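Local structure of DUF3829 family protein (Bacteroides vulgatus, 4YJW) at residues P55-P60 against E101-Y106. The protein is of unknown function but folds as an all-helical protein and is probably a lipoprotein in its natural form. Numbering follows the deposited sequence.
Sequences PVVSQP and ENYKTY
Y103 points its ring at P55 and V57 because CG stands anti to the backbone N (chi1 177°), which sends the phenol off the helix toward the loop. V57 turns to meet it with CG2 anti to its carbonyl carbon and beside its backbone N. The central bond is a hydrogen bond from Y103 OH to P55 O, 2.7 Å long. It reaches a lone pair of the oxygen in the carbonyl plane, with a C=O...donor angle of 142°. P55 O also lies in the plane of the phenol ring, at its edge, 3.2 Å from Y103 CE2. The proline ring closes in on the same hydroxyl, with P55 CD 3.3 Å from Y103 OH. V57 adds an apolar contact, CG2 to Y103 CE2 at 3.9 Å, and its side chain crosses the tyrosine at about a right angle. A phenylalanine in place of Y103 would probably keep the contact with V57 but leave P55 O without its hydroxyl donor. Further along, one water joins the two segments. It donates to Q59 OE1 at 3.0 Å and to E101 OE2 at 2.7 Å, so the amide and the carboxylate meet through it. The loop between helix 35-44 and helix 64-71 is thus tied in extended form along helix 79-111. Helix 35-44 also takes part: Y44 touches both P55 and Y103, and V41 packs on V57. N102 and Y106 turn instead to helix 121-159, where they hydrogen-bond E130 and R127.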
loop_
_atom_site.group_PDB
_atom_site.type_symbol
_atom_site.label_atom_id
_atom_site.label_comp_id
_atom_site.label_asym_id
_atom_site.label_seq_id
_atom_site.Cartn_x
_atom_site.Cartn_y
_atom_site.Cartn_z
ATOM N N PRO A 55 -16.705 -9.485 -9.482
ATOM C CA PRO A 55 -17.154 -9.402 -8.090
ATOM C C PRO A 55 -16.759 -8.094 -7.416
ATOM O O PRO A 55 -15.851 -7.408 -7.871
ATOM C CB PRO A 55 -16.450 -10.591 -7.435
ATOM C CG PRO A 55 -15.148 -10.706 -8.180
ATOM C CD PRO A 55 -15.390 -10.169 -9.593
ATOM N N VAL A 56 -17.408 -7.778 -6.297
ATOM C CA VAL A 56 -17.007 -6.610 -5.502
ATOM C C VAL A 56 -15.714 -7.002 -4.772
ATOM O O VAL A 56 -15.631 -8.098 -4.206
ATOM C CB VAL A 56 -18.118 -6.189 -4.495
ATOM C CG1 VAL A 56 -17.595 -5.173 -3.468
ATOM C CG2 VAL A 56 -19.330 -5.634 -5.230
ATOM N N VAL A 57 -14.718 -6.122 -4.784
ATOM C CA VAL A 57 -13.461 -6.358 -4.046
ATOM C C VAL A 57 -13.223 -5.105 -3.222
ATOM O O VAL A 57 -12.826 -4.093 -3.778
ATOM C CB VAL A 57 -12.248 -6.727 -4.942
ATOM C CG1 VAL A 57 -11.043 -7.006 -4.047
ATOM C CG2 VAL A 57 -12.572 -7.978 -5.791
ATOM N N SER A 58 -13.487 -5.177 -1.924
ATOM C CA SER A 58 -13.376 -4.020 -1.028
ATOM C C SER A 58 -11.938 -3.697 -0.658
ATOM O O SER A 58 -11.115 -4.601 -0.513
ATOM C CB SER A 58 -14.180 -4.266 0.247
ATOM O OG SER A 58 -15.535 -4.558 -0.049
ATOM N N GLN A 59 -11.642 -2.392 -0.477
ATOM C CA GLN A 59 -10.312 -1.975 -0.044
ATOM C C GLN A 59 -10.093 -2.449 1.386
ATOM O O GLN A 59 -10.986 -2.233 2.199
ATOM C CB GLN A 59 -10.228 -0.438 -0.074
ATOM C CG GLN A 59 -8.859 0.111 0.286
ATOM C CD GLN A 59 -8.906 1.612 0.361
ATOM O OE1 GLN A 59 -9.588 2.274 -0.414
ATOM N NE2 GLN A 59 -8.241 2.166 1.344
ATOM N N PRO A 60 -8.941 -3.051 1.731
ATOM C CA PRO A 60 -8.701 -3.409 3.146
ATOM C C PRO A 60 -8.639 -2.143 4.000
ATOM O O PRO A 60 -8.135 -1.132 3.531
ATOM C CB PRO A 60 -7.352 -4.157 3.107
ATOM C CG PRO A 60 -6.716 -3.781 1.839
ATOM C CD PRO A 60 -7.796 -3.404 0.870
ATOM N N GLU A 101 -10.294 1.842 -5.740
ATOM C CA GLU A 101 -11.339 2.719 -6.294
ATOM C C GLU A 101 -11.440 2.557 -7.826
ATOM O O GLU A 101 -12.552 2.591 -8.361
ATOM C CB GLU A 101 -11.100 4.195 -5.932
ATOM C CG GLU A 101 -11.478 4.506 -4.477
ATOM C CD GLU A 101 -12.937 4.304 -4.079
ATOM O OE1 GLU A 101 -13.829 4.576 -4.911
ATOM O OE2 GLU A 101 -13.189 3.909 -2.920
ATOM N N ASN A 102 -10.282 2.431 -8.531
ATOM C CA ASN A 102 -10.283 2.235 -9.993
ATOM C C ASN A 102 -11.033 0.957 -10.350
ATOM O O ASN A 102 -11.783 0.958 -11.323
ATOM C CB ASN A 102 -8.856 2.171 -10.559
ATOM C CG ASN A 102 -8.165 3.499 -10.666
ATOM O OD1 ASN A 102 -8.791 4.563 -10.608
ATOM N ND2 ASN A 102 -6.832 3.469 -10.801
ATOM N N TYR A 103 -10.833 -0.122 -9.577
ATOM C CA TYR A 103 -11.538 -1.390 -9.848
ATOM C C TYR A 103 -13.049 -1.214 -9.598
ATOM O O TYR A 103 -13.861 -1.697 -10.384
ATOM C CB TYR A 103 -10.991 -2.562 -9.020
ATOM C CG TYR A 103 -11.788 -3.829 -9.261
ATOM C CD1 TYR A 103 -11.809 -4.431 -10.523
ATOM C CD2 TYR A 103 -12.683 -4.303 -8.303
ATOM C CE1 TYR A 103 -12.658 -5.498 -10.808
ATOM C CE2 TYR A 103 -13.512 -5.402 -8.565
ATOM C CZ TYR A 103 -13.499 -5.992 -9.821
ATOM O OH TYR A 103 -14.336 -7.047 -10.098
ATOM N N LYS A 104 -13.425 -0.512 -8.528
ATOM C CA LYS A 104 -14.865 -0.248 -8.276
ATOM C C LYS A 104 -15.476 0.503 -9.487
ATOM O O LYS A 104 -16.492 0.084 -10.020
ATOM C CB LYS A 104 -15.037 0.548 -6.969
ATOM C CG LYS A 104 -16.480 1.025 -6.758
ATOM C CD LYS A 104 -16.644 1.737 -5.397
ATOM C CE LYS A 104 -17.977 2.438 -5.335
ATOM N NZ LYS A 104 -18.174 3.092 -4.013
ATOM N N THR A 105 -14.826 1.579 -9.941
ATOM C CA THR A 105 -15.259 2.364 -11.111
ATOM C C THR A 105 -15.402 1.457 -12.322
ATOM O O THR A 105 -16.424 1.501 -13.006
ATOM C CB THR A 105 -14.257 3.481 -11.389
ATOM O OG1 THR A 105 -14.232 4.309 -10.243
ATOM C CG2 THR A 105 -14.637 4.329 -12.602
ATOM N N TYR A 106 -14.351 0.681 -12.603
ATOM C CA TYR A 106 -14.309 -0.250 -13.726
ATOM C C TYR A 106 -15.505 -1.195 -13.682
ATOM O O TYR A 106 -16.186 -1.336 -14.684
ATOM C CB TYR A 106 -12.989 -1.051 -13.695
ATOM C CG TYR A 106 -12.900 -2.099 -14.787
ATOM C CD1 TYR A 106 -12.362 -1.789 -16.039
ATOM C CD2 TYR A 106 -13.292 -3.415 -14.552
ATOM C CE1 TYR A 106 -12.256 -2.757 -17.039
ATOM C CE2 TYR A 106 -13.206 -4.388 -15.552
ATOM C CZ TYR A 106 -12.675 -4.053 -16.787
ATOM O OH TYR A 106 -12.600 -5.009 -17.781
HETATM O O HOH W 1 -12.434 1.967 -1.280
#